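PDB 4H41: putative alpha-L-fucosidase from Bacteroides thetaiotaomicron, which probably hydrolyses alpha-L-fucosidic linkages in host glycans, using a TIM-barrel scaffold. Local coordinates for residues B[72-77]-B[309-314]; B[158-163]-B[185-190]; B[228-233]-B[238-243]; B[254-259]-B[270-275]. All blocks are in the same frame, centred on the assembly; numbering follows the deposited sequence.

Contact 1 (B[72-77]-B[309-314]); sequences IMIRSG and ITFEFS
Ile74 reaches across to the ring of Phe311 with its longer branch. At its CB the chain divides. CG2 turns to the side and lies 3.6 Å above the plane of the Arg75 guanidinium, toward its rim, while CG1 stands anti to the backbone N (chi1 -161°) and carries CD1 outward. That terminal methyl does the touching across the contact: it sits 3.7 Å from Phe311 CE2 and equally close to CD2, meeting the ring obliquely along its CD2–CE2 bond, with the two side chains crossing at about a right angle. Deeper in, Ile72 CD1 meets Ile309 CD1 at 4.2 Å, a methyl-to-methyl contact between two more side chains that cross nearly squarely. These apolar pairs lie within the closed sheet of this TIM barrel. Strands 70-73 and 307-310, second and eighth in the closed sheet, both adjoin strand 34-39, and Phe38 of that strand touches Ile72, Ile74 and Ile309. Phe311 itself stands just past strand 307-310, before a cis peptide to Glu312, and Glu312 CB lies 3.7 Å above the centre of one face of the ring. The carboxylate of Glu312 is taken by His315 ND1 and the backbone N of Asp40.

Contact 2 (B[158-163]-B[185-190]); sequences GGWYIS and KDISNG
Trp160 presents the pyrrole side of its indole to Ser188 and its benzo side to Ile187, and this one side chain carries the whole strand half of the contact. The dense part lies at the ring edge. Ser188 CB is in the indole plane, 3.6 Å from Trp160 NE1, and Ser188 OG comes within 3.2 Å of the same nitrogen, although the hydroxyl is already engaged with Cys184 O and the backbone N of Leu191. Beside it, Ile187 CG2 approaches Trp160 CZ2 obliquely at 3.9 Å. The indole is directed at the helix end by its first torsion, which sets CG anti to the carbonyl carbon (chi1 -54°). Trp147 of helix 136-151 touches Trp160, Ile187 and Ser188, and Phe157 meets the indole edge-to-face. An alanine in place of Trp160 is likely to open a gap beside Ile187 and Ser188 and take one of its neighbours from Trp147. The other side is looser: Ile187 is partly exposed, and beyond Ser188 the chain passes through the exposed Asn189 and Gly190, where Gly190 N donates to Lys185 O (2.8 Å). Trp160 thus fills the space between strand 157-162 and the end of the following helix, 173-187, in the helix-on-sheet layer of a beta-alpha-beta unit of the TIM barrel that continues into strand 193-195.

Contact 3 (B[228-233]-B[238-243]); sequences EIFDGI and DACAFQ
Phe230 directs the far edge of its ring at Cys240, and a sulfur-aromatic contact results. Cys240 SG stands 4.8 Å from the ring centroid and 81° off the normal, close to the ring plane, so that it meets C-H groups and not the pi face. Its nearest ring atom is Phe230 CZ at 3.7 Å, with CE1 almost as near. The thiol gets there because SG is anti to the backbone N (chi1 -177°), extended from the strand toward the helix. Such edge-on placement is electrostatically reasonable, since the partly positive rim of the ring probably suits the polarisable sulfur.

Purely apolar packing joins this pair to its surroundings. In the TIM barrel, helix 219-233 leads directly into strand 239-243, and Phe230 fills the layer between that helix and the outside of the sheet. Cys240 CB lies 3.9 Å from Phe230 CZ, and two residues along the strand Phe242 CE2 reaches the same CZ at 4.1 Å. Leucine in place of Phe230 would probably leave the sulfur without its aromatic edge and open a gap toward Phe242.

Aromatic contacts extend the cluster along the helix layer. Trp226, one turn earlier, meets the Phe230 ring with planes at about 50° and packs edge-to-face with Phe242. Leu262 and Tyr266 of helix 252-266, together with Met268, also touch Phe230.

Contact 4 (B[254-259]-B[270-275]); sequences AFFTVN and CWTNAE
The phenyl ring of Phe256 meets Thr272 through its far corner, CZ, with Thr272 OG1 4.0 Å away and lying obliquely to the ring. Elsewhere round this ring Tyr305 packs, the two planes at about 35°. The second flat group, the Asn259 carboxamide, is turned elsewhere: its CB faces segment 270-275, but OD1 is hydrogen-bonded to His222 NE2 and ND2 packs against Phe242 of the adjoining strand. What Asn259 offers to segment 270-275 is its backbone, for Cys270 SG stands 4.0 Å from both Asn259 O and Asn259 C. With SG trans to its backbone N (chi1 -170°), Cys270 sends its sulfur from the strand toward the helix. Thr272 likewise extends OG1 anti to its own N, and this brings the oxygen, not the methyl, to Phe256. Tyr305 also touches Asn259 and Cys270, so one loop residue serves both sides. Within the beta-alpha-beta unit of strands 239-243 and 269-273, helix 252-266 is thus laid on the outside of the barrel. No hydrogen bond joins the two segments: the one polar pair, Cys270 SG and Asn259 O, stands loosely, and Thr272 OG1 meets a ring carbon. The direct contact is therefore light and non-directional, with Tyr305 and the hydrogen bonds of the sheet supplying the rest.

Overall arrangement
All four contacts share the eight-stranded barrel: contact 1 lies inside it, about 5 Å from the chain centre, whereas contacts 2 to 4 join strands to outer helices, 13 to 16 Å away. Contacts 3 and 4 are nearest (centres about 12 Å apart), and strands 239-243 and 269-273 are hydrogen-bonded through Cys240 O and Trp271 N (2.9 Å). Contact 4 meets contact 1 where Thr310 OG1 is hydrogen-bonded to Ala274 O (2.6 Å). A salt bridge from Lys185 NZ to Asp238 OD2 (2.7 Å) ties contact 2 to contact 3. Unidentified ligand, probably from the crystallisation liquor, lies near Phe311, is hydrogen-bonded to Tyr161 and Asn273 and may mark a pocket at the barrel mouth; Gly158 lines a separate polyether site.

Contact 1 (B[72-77]-B[309-314])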
loop_
_atom_site.group_PDB
_atom_site.type_symbol
_atom_site.label_atom_id
_atom_site.label_comp_id
_atom_site.label_asym_id
_atom_site.label_seq_id
_atom_site.Cartn_x
_atom_site.Cartn_y
_atom_site.Cartn_z
ATOM N N ILE B 72 18.936 9.291 -14.028
ATOM C CA ILE B 72 19.902 9.270 -12.944
ATOM C C ILE B 72 19.736 8.019 -12.117
ATOM O O ILE B 72 18.733 7.911 -11.375
ATOM C CB ILE B 72 19.745 10.508 -12.037
ATOM C CG1 ILE B 72 19.799 11.845 -12.838
ATOM C CG2 ILE B 72 20.797 10.444 -10.921
ATOM C CD1 ILE B 72 18.506 12.613 -12.824
HETATM N N MSE B 73 20.726 7.112 -12.158
HETATM C CA MSE B 73 20.651 5.888 -11.344
HETATM C C MSE B 73 20.983 6.299 -9.947
HETATM O O MSE B 73 22.067 6.801 -9.715
HETATM C CB MSE B 73 21.602 4.822 -11.875
HETATM C CG MSE B 73 21.265 3.445 -11.307
HETATM SE SE MSE B 73 22.609 2.155 -11.855
HETATM C CE MSE B 73 24.025 2.943 -10.973
ATOM N N ILE B 74 20.034 6.220 -9.047
ATOM C CA ILE B 74 20.140 6.926 -7.761
ATOM C C ILE B 74 21.308 6.500 -6.866
ATOM O O ILE B 74 21.937 7.376 -6.284
ATOM C CB ILE B 74 18.771 6.913 -7.013
ATOM C CG1 ILE B 74 18.720 8.009 -5.942
ATOM C CG2 ILE B 74 18.446 5.552 -6.453
ATOM C CD1 ILE B 74 17.300 8.318 -5.411
ATOM N N ARG B 75 21.650 5.210 -6.782
ATOM C CA ARG B 75 22.810 4.777 -6.000
ATOM C C ARG B 75 23.294 3.444 -6.509
ATOM O O ARG B 75 22.551 2.446 -6.562
ATOM C CB ARG B 75 22.559 4.766 -4.490
ATOM C CG ARG B 75 21.435 3.877 -4.011
ATOM C CD ARG B 75 21.052 4.195 -2.580
ATOM N NE ARG B 75 20.476 5.532 -2.412
ATOM C CZ ARG B 75 19.194 5.867 -2.562
ATOM N NH1 ARG B 75 18.291 4.953 -2.916
ATOM N NH2 ARG B 75 18.805 7.123 -2.384
ATOM N N SER B 76 24.556 3.432 -6.967
ATOM C CA SER B 76 25.154 2.278 -7.595
ATOM C C SER B 76 25.238 1.054 -6.678
ATOM O O SER B 76 25.354 -0.074 -7.158
ATOM C CB SER B 76 26.526 2.625 -8.157
ATOM O OG SER B 76 27.389 3.171 -7.176
ATOM N N GLY B 77 25.127 1.287 -5.390
ATOM C CA GLY B 77 24.891 0.249 -4.421
ATOM C C GLY B 77 24.345 0.816 -3.135
ATOM O O GLY B 77 24.400 2.032 -2.887
ATOM N N ILE B 309 13.631 17.677 -12.302
ATOM C CA ILE B 309 13.799 16.230 -12.363
ATOM C C ILE B 309 12.765 15.662 -11.401
ATOM O O ILE B 309 12.185 16.414 -10.619
ATOM C CB ILE B 309 15.250 15.778 -12.060
ATOM C CG1 ILE B 309 15.619 15.996 -10.568
ATOM C CG2 ILE B 309 16.226 16.500 -13.010
ATOM C CD1 ILE B 309 17.011 15.459 -10.192
ATOM N N THR B 310 12.546 14.344 -11.404
ATOM C CA THR B 310 11.613 13.757 -10.459
ATOM C C THR B 310 12.112 12.451 -9.900
ATOM O O THR B 310 12.729 11.652 -10.610
ATOM C CB THR B 310 10.218 13.522 -11.152
ATOM O OG1 THR B 310 9.246 13.073 -10.197
ATOM C CG2 THR B 310 10.270 12.482 -12.285
ATOM N N PHE B 311 11.808 12.238 -8.638
ATOM C CA PHE B 311 11.787 10.924 -7.994
ATOM C C PHE B 311 10.290 10.583 -7.977
ATOM O O PHE B 311 9.548 11.197 -7.215
ATOM C CB PHE B 311 12.405 10.916 -6.602
ATOM C CG PHE B 311 12.539 9.511 -6.067
ATOM C CD1 PHE B 311 11.455 8.863 -5.502
ATOM C CD2 PHE B 311 13.697 8.777 -6.290
ATOM C CE1 PHE B 311 11.525 7.533 -5.136
ATOM C CE2 PHE B 311 13.779 7.444 -5.902
ATOM C CZ PHE B 311 12.693 6.832 -5.317
ATOM N N GLU B 312 9.795 9.660 -8.805
ATOM C CA GLU B 312 10.511 8.817 -9.761
ATOM C C GLU B 312 9.544 8.412 -10.840
ATOM O O GLU B 312 8.441 7.966 -10.516
ATOM C CB GLU B 312 11.073 7.569 -9.052
ATOM C CG GLU B 312 12.023 6.757 -9.918
ATOM C CD GLU B 312 11.696 5.292 -10.165
ATOM O OE1 GLU B 312 10.527 4.905 -9.961
ATOM O OE2 GLU B 312 12.598 4.535 -10.594
ATOM N N PHE B 313 9.927 8.552 -12.078
ATOM C CA PHE B 313 9.005 8.275 -13.180
ATOM C C PHE B 313 8.468 6.852 -13.185
ATOM O O PHE B 313 7.241 6.678 -13.290
ATOM C CB PHE B 313 9.663 8.567 -14.513
ATOM C CG PHE B 313 8.789 8.314 -15.706
ATOM C CD1 PHE B 313 8.772 7.069 -16.322
ATOM C CD2 PHE B 313 8.021 9.325 -16.249
ATOM C CE1 PHE B 313 7.941 6.823 -17.412
ATOM C CE2 PHE B 313 7.168 9.067 -17.320
ATOM C CZ PHE B 313 7.150 7.822 -17.907
ATOM N N SER B 314 9.353 5.851 -13.152
ATOM C CA SER B 314 8.924 4.447 -13.341
ATOM C C SER B 314 7.814 3.984 -12.385
ATOM O O SER B 314 6.975 3.194 -12.796
ATOM C CB SER B 314 10.097 3.498 -13.285
ATOM O OG SER B 314 10.996 3.869 -14.327
#

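Contact 2 (B[158-163]-B[185-190])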
loop_
_atom_site.group_PDB
_atom_site.type_symbol
_atom_site.label_atom_id
_atom_site.label_comp_id
_atom_site.label_asym_id
_atom_site.label_seq_id
_atom_site.Cartn_x
_atom_site.Cartn_y
_atom_site.Cartn_z
ATOM N N GLY B 158 27.109 10.588 -18.863
ATOM C CA GLY B 158 27.174 12.036 -18.909
ATOM C C GLY B 158 27.279 12.827 -17.643
ATOM O O GLY B 158 27.271 14.054 -17.708
ATOM N N GLY B 159 27.330 12.160 -16.517
ATOM C CA GLY B 159 27.357 12.864 -15.252
ATOM C C GLY B 159 27.362 11.973 -14.046
ATOM O O GLY B 159 27.266 10.746 -14.163
ATOM N N TRP B 160 27.483 12.610 -12.891
ATOM C CA TRP B 160 27.564 11.958 -11.595
ATOM C C TRP B 160 26.542 12.520 -10.643
ATOM O O TRP B 160 26.355 13.732 -10.577
ATOM C CB TRP B 160 28.952 12.190 -10.995
ATOM C CG TRP B 160 30.087 11.788 -11.890
ATOM C CD1 TRP B 160 30.711 12.557 -12.815
ATOM C CD2 TRP B 160 30.743 10.508 -11.917
ATOM N NE1 TRP B 160 31.789 11.875 -13.349
ATOM C CE2 TRP B 160 31.810 10.601 -12.840
ATOM C CE3 TRP B 160 30.542 9.293 -11.241
ATOM C CZ2 TRP B 160 32.670 9.528 -13.107
ATOM C CZ3 TRP B 160 31.438 8.241 -11.472
ATOM C CH2 TRP B 160 32.482 8.368 -12.398
ATOM N N TYR B 161 25.906 11.656 -9.878
ATOM C CA TYR B 161 24.965 12.057 -8.853
ATOM C C TYR B 161 25.610 11.723 -7.513
ATOM O O TYR B 161 25.909 10.553 -7.242
ATOM C CB TYR B 161 23.594 11.386 -9.042
ATOM C CG TYR B 161 22.717 11.549 -7.824
ATOM C CD1 TYR B 161 22.362 12.816 -7.362
ATOM C CD2 TYR B 161 22.313 10.451 -7.083
ATOM C CE1 TYR B 161 21.595 12.977 -6.213
ATOM C CE2 TYR B 161 21.505 10.597 -5.956
ATOM C CZ TYR B 161 21.185 11.872 -5.499
ATOM O OH TYR B 161 20.480 12.073 -4.354
ATOM N N ILE B 162 25.859 12.735 -6.693
ATOM C CA ILE B 162 26.475 12.556 -5.362
ATOM C C ILE B 162 25.320 12.245 -4.423
ATOM O O ILE B 162 24.538 13.129 -4.064
ATOM C CB ILE B 162 27.316 13.800 -4.995
ATOM C CG1 ILE B 162 28.436 14.016 -6.039
ATOM C CG2 ILE B 162 27.904 13.658 -3.586
ATOM C CD1 ILE B 162 28.992 15.382 -6.052
ATOM N N SER B 163 25.137 10.949 -4.148
ATOM C CA SER B 163 23.946 10.392 -3.516
ATOM C C SER B 163 23.844 10.527 -1.993
ATOM O O SER B 163 22.798 10.151 -1.445
ATOM C CB SER B 163 23.810 8.912 -3.904
ATOM O OG SER B 163 24.988 8.219 -3.547
ATOM N N LYS B 185 34.977 14.672 -11.108
ATOM C CA LYS B 185 35.348 15.634 -12.138
ATOM C C LYS B 185 36.728 15.361 -12.712
ATOM O O LYS B 185 36.899 15.425 -13.923
ATOM C CB LYS B 185 35.300 17.062 -11.589
ATOM C CG LYS B 185 33.857 17.532 -11.452
ATOM C CD LYS B 185 33.693 18.993 -11.537
ATOM C CE LYS B 185 32.233 19.376 -11.670
ATOM N NZ LYS B 185 31.790 19.356 -13.081
ATOM N N ASP B 186 37.689 15.068 -11.854
ATOM C CA ASP B 186 39.066 14.773 -12.292
ATOM C C ASP B 186 39.128 13.561 -13.196
ATOM O O ASP B 186 39.746 13.633 -14.252
ATOM C CB ASP B 186 39.975 14.515 -11.085
ATOM C CG ASP B 186 40.401 15.751 -10.318
ATOM O OD1 ASP B 186 40.176 16.870 -10.815
ATOM O OD2 ASP B 186 40.967 15.596 -9.214
ATOM N N ILE B 187 38.466 12.443 -12.802
ATOM C CA ILE B 187 38.579 11.214 -13.569
ATOM C C ILE B 187 37.851 11.316 -14.890
ATOM O O ILE B 187 38.211 10.613 -15.820
ATOM C CB ILE B 187 38.101 9.981 -12.744
ATOM C CG1 ILE B 187 38.804 8.703 -13.219
ATOM C CG2 ILE B 187 36.552 9.833 -12.749
ATOM C CD1 ILE B 187 38.621 7.587 -12.358
ATOM N N SER B 188 36.782 12.118 -14.964
ATOM C CA SER B 188 35.936 12.164 -16.159
ATOM C C SER B 188 36.174 13.396 -17.014
ATOM O O SER B 188 35.403 13.641 -17.946
ATOM C CB SER B 188 34.469 12.113 -15.752
ATOM O OG SER B 188 34.063 13.297 -15.082
ATOM N N ASN B 189 37.207 14.157 -16.705
ATOM C CA ASN B 189 37.549 15.386 -17.420
ATOM C C ASN B 189 36.397 16.408 -17.373
ATOM O O ASN B 189 36.051 17.022 -18.374
ATOM C CB ASN B 189 37.974 15.071 -18.873
ATOM C CG ASN B 189 38.617 16.251 -19.579
ATOM O OD1 ASN B 189 39.244 17.108 -18.951
ATOM N ND2 ASN B 189 38.396 16.370 -20.879
ATOM N N GLY B 190 35.808 16.559 -16.200
ATOM C CA GLY B 190 34.820 17.586 -15.935
ATOM C C GLY B 190 33.366 17.322 -16.220
ATOM O O GLY B 190 32.625 18.270 -16.405
#

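Contact 3 (B[228-233]-B[238-243])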
loop_
_atom_site.group_PDB
_atom_site.type_symbol
_atom_site.label_atom_id
_atom_site.label_comp_id
_atom_site.label_asym_id
_atom_site.label_seq_id
_atom_site.Cartn_x
_atom_site.Cartn_y
_atom_site.Cartn_z
ATOM N N GLU B 228 26.675 28.159 3.882
ATOM C CA GLU B 228 27.957 27.561 4.253
ATOM C C GLU B 228 28.276 26.326 3.414
ATOM O O GLU B 228 29.427 26.130 3.021
ATOM C CB GLU B 228 27.960 27.148 5.738
ATOM C CG GLU B 228 27.909 28.331 6.680
ATOM C CD GLU B 228 28.165 28.002 8.139
ATOM O OE1 GLU B 228 29.262 27.481 8.442
ATOM O OE2 GLU B 228 27.292 28.306 8.984
ATOM N N ILE B 229 27.281 25.488 3.160
ATOM C CA ILE B 229 27.506 24.270 2.387
ATOM C C ILE B 229 27.875 24.639 0.967
ATOM O O ILE B 229 28.904 24.170 0.485
ATOM C CB ILE B 229 26.296 23.302 2.453
ATOM C CG1 ILE B 229 26.170 22.758 3.868
ATOM C CG2 ILE B 229 26.452 22.169 1.461
ATOM C CD1 ILE B 229 24.783 22.308 4.207
ATOM N N PHE B 230 27.072 25.494 0.316
ATOM C CA PHE B 230 27.355 25.886 -1.070
ATOM C C PHE B 230 28.701 26.601 -1.200
ATOM O O PHE B 230 29.430 26.275 -2.122
ATOM C CB PHE B 230 26.245 26.690 -1.674
ATOM C CG PHE B 230 24.950 25.941 -1.876
ATOM C CD1 PHE B 230 24.938 24.583 -2.196
ATOM C CD2 PHE B 230 23.746 26.578 -1.720
ATOM C CE1 PHE B 230 23.730 23.910 -2.386
ATOM C CE2 PHE B 230 22.547 25.889 -1.875
ATOM C CZ PHE B 230 22.552 24.578 -2.253
ATOM N N ASP B 231 29.098 27.411 -0.208
ATOM C CA ASP B 231 30.421 28.044 -0.191
ATOM C C ASP B 231 31.528 26.993 -0.261
ATOM O O ASP B 231 32.518 27.193 -0.975
ATOM C CB ASP B 231 30.585 28.914 1.067
ATOM C CG ASP B 231 31.893 29.689 1.075
ATOM O OD1 ASP B 231 32.158 30.414 0.097
ATOM O OD2 ASP B 231 32.711 29.448 1.968
ATOM N N GLY B 232 31.359 25.887 0.458
ATOM C CA GLY B 232 32.342 24.816 0.489
ATOM C C GLY B 232 32.360 23.875 -0.699
ATOM O O GLY B 232 33.414 23.328 -1.013
ATOM N N ILE B 233 31.240 23.699 -1.402
ATOM C CA ILE B 233 31.169 22.656 -2.451
ATOM C C ILE B 233 30.987 23.140 -3.877
ATOM O O ILE B 233 31.089 22.307 -4.782
ATOM C CB ILE B 233 30.010 21.666 -2.114
ATOM C CG1 ILE B 233 28.585 22.258 -2.376
ATOM C CG2 ILE B 233 30.128 21.162 -0.683
ATOM C CD1 ILE B 233 27.412 21.303 -2.259
ATOM N N ASP B 238 27.977 21.075 -9.525
ATOM C CA ASP B 238 27.416 22.005 -10.513
ATOM C C ASP B 238 25.979 22.415 -10.269
ATOM O O ASP B 238 25.589 23.484 -10.705
ATOM C CB ASP B 238 27.487 21.415 -11.918
ATOM C CG ASP B 238 28.925 21.141 -12.343
ATOM O OD1 ASP B 238 29.759 22.072 -12.286
ATOM O OD2 ASP B 238 29.244 19.993 -12.586
ATOM N N ALA B 239 25.185 21.551 -9.684
ATOM C CA ALA B 239 23.767 21.810 -9.472
ATOM C C ALA B 239 23.307 21.241 -8.179
ATOM O O ALA B 239 23.858 20.260 -7.667
ATOM C CB ALA B 239 22.949 21.204 -10.616
ATOM N N CYS B 240 22.241 21.826 -7.661
ATOM C CA CYS B 240 21.594 21.315 -6.468
ATOM C C CYS B 240 20.121 21.168 -6.827
ATOM O O CYS B 240 19.527 22.095 -7.433
ATOM C CB CYS B 240 21.796 22.230 -5.266
ATOM S SG CYS B 240 21.079 21.583 -3.741
ATOM N N ALA B 241 19.554 20.007 -6.514
ATOM C CA ALA B 241 18.162 19.653 -6.826
ATOM C C ALA B 241 17.436 19.313 -5.555
ATOM O O ALA B 241 17.245 18.137 -5.245
ATOM C CB ALA B 241 18.121 18.475 -7.815
ATOM N N PHE B 242 17.036 20.316 -4.784
ATOM C CA PHE B 242 16.334 19.995 -3.541
ATOM C C PHE B 242 15.080 19.194 -3.821
ATOM O O PHE B 242 14.317 19.513 -4.727
ATOM C CB PHE B 242 15.921 21.226 -2.722
ATOM C CG PHE B 242 16.974 21.770 -1.794
ATOM C CD1 PHE B 242 17.111 21.270 -0.509
ATOM C CD2 PHE B 242 17.801 22.808 -2.192
ATOM C CE1 PHE B 242 18.096 21.763 0.335
ATOM C CE2 PHE B 242 18.781 23.296 -1.348
ATOM C CZ PHE B 242 18.912 22.781 -0.087
ATOM N N GLN B 243 14.875 18.158 -3.009
ATOM C CA GLN B 243 13.624 17.425 -2.946
ATOM C C GLN B 243 12.592 18.457 -2.507
ATOM O O GLN B 243 12.851 19.203 -1.563
ATOM C CB GLN B 243 13.730 16.264 -1.960
ATOM C CG GLN B 243 14.725 15.222 -2.411
ATOM C CD GLN B 243 15.070 14.272 -1.296
ATOM O OE1 GLN B 243 14.185 13.759 -0.645
ATOM N NE2 GLN B 243 16.367 14.026 -1.029
#

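Contact 4 (B[254-259]-B[270-275])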
loop_
_atom_site.group_PDB
_atom_site.type_symbol
_atom_site.label_atom_id
_atom_site.label_comp_id
_atom_site.label_asym_id
_atom_site.label_seq_id
_atom_site.Cartn_x
_atom_site.Cartn_y
_atom_site.Cartn_z
ATOM N N ALA B 254 8.669 30.826 -0.769
ATOM C CA ALA B 254 9.683 31.290 0.185
ATOM C C ALA B 254 10.973 30.483 0.077
ATOM O O ALA B 254 12.056 31.063 -0.010
ATOM C CB ALA B 254 9.136 31.225 1.603
ATOM N N PHE B 255 10.870 29.142 0.062
ATOM C CA PHE B 255 12.079 28.313 -0.007
ATOM C C PHE B 255 12.698 28.335 -1.399
ATOM O O PHE B 255 13.922 28.342 -1.505
ATOM C CB PHE B 255 11.788 26.867 0.439
ATOM C CG PHE B 255 11.800 26.729 1.945
ATOM C CD1 PHE B 255 12.988 26.574 2.630
ATOM C CD2 PHE B 255 10.624 26.805 2.676
ATOM C CE1 PHE B 255 13.004 26.505 4.023
ATOM C CE2 PHE B 255 10.637 26.711 4.071
ATOM C CZ PHE B 255 11.832 26.570 4.734
ATOM N N PHE B 256 11.896 28.306 -2.461
ATOM C CA PHE B 256 12.487 28.330 -3.789
ATOM C C PHE B 256 13.209 29.640 -4.077
ATOM O O PHE B 256 14.248 29.625 -4.746
ATOM C CB PHE B 256 11.436 28.051 -4.871
ATOM C CG PHE B 256 10.939 26.622 -4.983
ATOM C CD1 PHE B 256 11.319 25.647 -4.060
ATOM C CD2 PHE B 256 10.058 26.261 -5.977
ATOM C CE1 PHE B 256 10.874 24.327 -4.197
ATOM C CE2 PHE B 256 9.643 24.939 -6.124
ATOM C CZ PHE B 256 10.031 23.988 -5.213
ATOM N N THR B 257 12.701 30.760 -3.557
ATOM C CA THR B 257 13.354 32.050 -3.732
ATOM C C THR B 257 14.737 32.034 -3.058
ATOM O O THR B 257 15.737 32.447 -3.665
ATOM C CB THR B 257 12.493 33.192 -3.192
ATOM O OG1 THR B 257 11.280 33.233 -3.953
ATOM C CG2 THR B 257 13.203 34.540 -3.297
ATOM N N VAL B 258 14.811 31.481 -1.846
ATOM C CA VAL B 258 16.081 31.376 -1.148
ATOM C C VAL B 258 17.041 30.389 -1.847
ATOM O O VAL B 258 18.210 30.710 -1.982
ATOM C CB VAL B 258 15.847 30.971 0.320
ATOM C CG1 VAL B 258 17.063 30.307 0.904
ATOM C CG2 VAL B 258 15.419 32.179 1.144
ATOM N N ASN B 259 16.570 29.229 -2.264
ATOM C CA ASN B 259 17.413 28.239 -2.916
ATOM C C ASN B 259 17.972 28.788 -4.260
ATOM O O ASN B 259 19.142 28.586 -4.561
ATOM C CB ASN B 259 16.672 26.920 -3.096
ATOM C CG ASN B 259 16.462 26.199 -1.801
ATOM O OD1 ASN B 259 17.084 26.533 -0.786
ATOM N ND2 ASN B 259 15.603 25.200 -1.811
ATOM N N CYS B 270 20.223 25.701 -10.544
ATOM C CA CYS B 270 19.186 25.511 -9.543
ATOM C C CYS B 270 18.123 24.598 -10.111
ATOM O O CYS B 270 17.369 24.979 -11.017
ATOM C CB CYS B 270 18.605 26.864 -9.128
ATOM S SG CYS B 270 17.523 26.755 -7.702
ATOM N N TRP B 271 18.130 23.364 -9.657
ATOM C CA TRP B 271 17.163 22.375 -10.102
ATOM C C TRP B 271 16.139 22.129 -9.039
ATOM O O TRP B 271 16.370 22.395 -7.872
ATOM C CB TRP B 271 17.873 21.046 -10.408
ATOM C CG TRP B 271 18.806 21.038 -11.597
ATOM C CD1 TRP B 271 19.258 22.113 -12.320
ATOM C CD2 TRP B 271 19.531 19.901 -12.076
ATOM N NE1 TRP B 271 20.145 21.697 -13.275
ATOM C CE2 TRP B 271 20.330 20.337 -13.153
ATOM C CE3 TRP B 271 19.504 18.526 -11.762
ATOM C CZ2 TRP B 271 21.150 19.461 -13.875
ATOM C CZ3 TRP B 271 20.296 17.653 -12.502
ATOM C CH2 TRP B 271 21.138 18.126 -13.514
ATOM N N THR B 272 15.024 21.534 -9.428
ATOM C CA THR B 272 14.046 21.041 -8.459
ATOM C C THR B 272 13.898 19.530 -8.646
ATOM O O THR B 272 13.862 19.047 -9.780
ATOM C CB THR B 272 12.686 21.743 -8.507
ATOM O OG1 THR B 272 11.919 21.252 -7.405
ATOM C CG2 THR B 272 11.924 21.517 -9.805
ATOM N N ASN B 273 13.859 18.794 -7.536
ATOM C CA ASN B 273 13.548 17.368 -7.557
ATOM C C ASN B 273 12.085 17.335 -7.160
ATOM O O ASN B 273 11.740 17.418 -5.967
ATOM C CB ASN B 273 14.453 16.547 -6.658
ATOM C CG ASN B 273 14.022 15.105 -6.573
ATOM O OD1 ASN B 273 13.012 14.706 -7.141
ATOM N ND2 ASN B 273 14.768 14.303 -5.848
ATOM N N ALA B 274 11.231 17.357 -8.177
ATOM C CA ALA B 274 9.787 17.401 -8.020
ATOM C C ALA B 274 9.266 16.013 -7.745
ATOM O O ALA B 274 9.135 15.213 -8.660
ATOM C CB ALA B 274 9.129 17.988 -9.255
ATOM N N GLU B 275 9.027 15.711 -6.479
ATOM C CA GLU B 275 8.552 14.390 -6.065
ATOM C C GLU B 275 7.189 14.093 -6.675
ATOM O O GLU B 275 6.258 14.892 -6.533
ATOM C CB GLU B 275 8.492 14.315 -4.559
ATOM C CG GLU B 275 9.879 14.417 -3.944
ATOM C CD GLU B 275 9.923 14.368 -2.429
ATOM O OE1 GLU B 275 8.862 14.592 -1.801
ATOM O OE2 GLU B 275 10.972 13.940 -1.888
#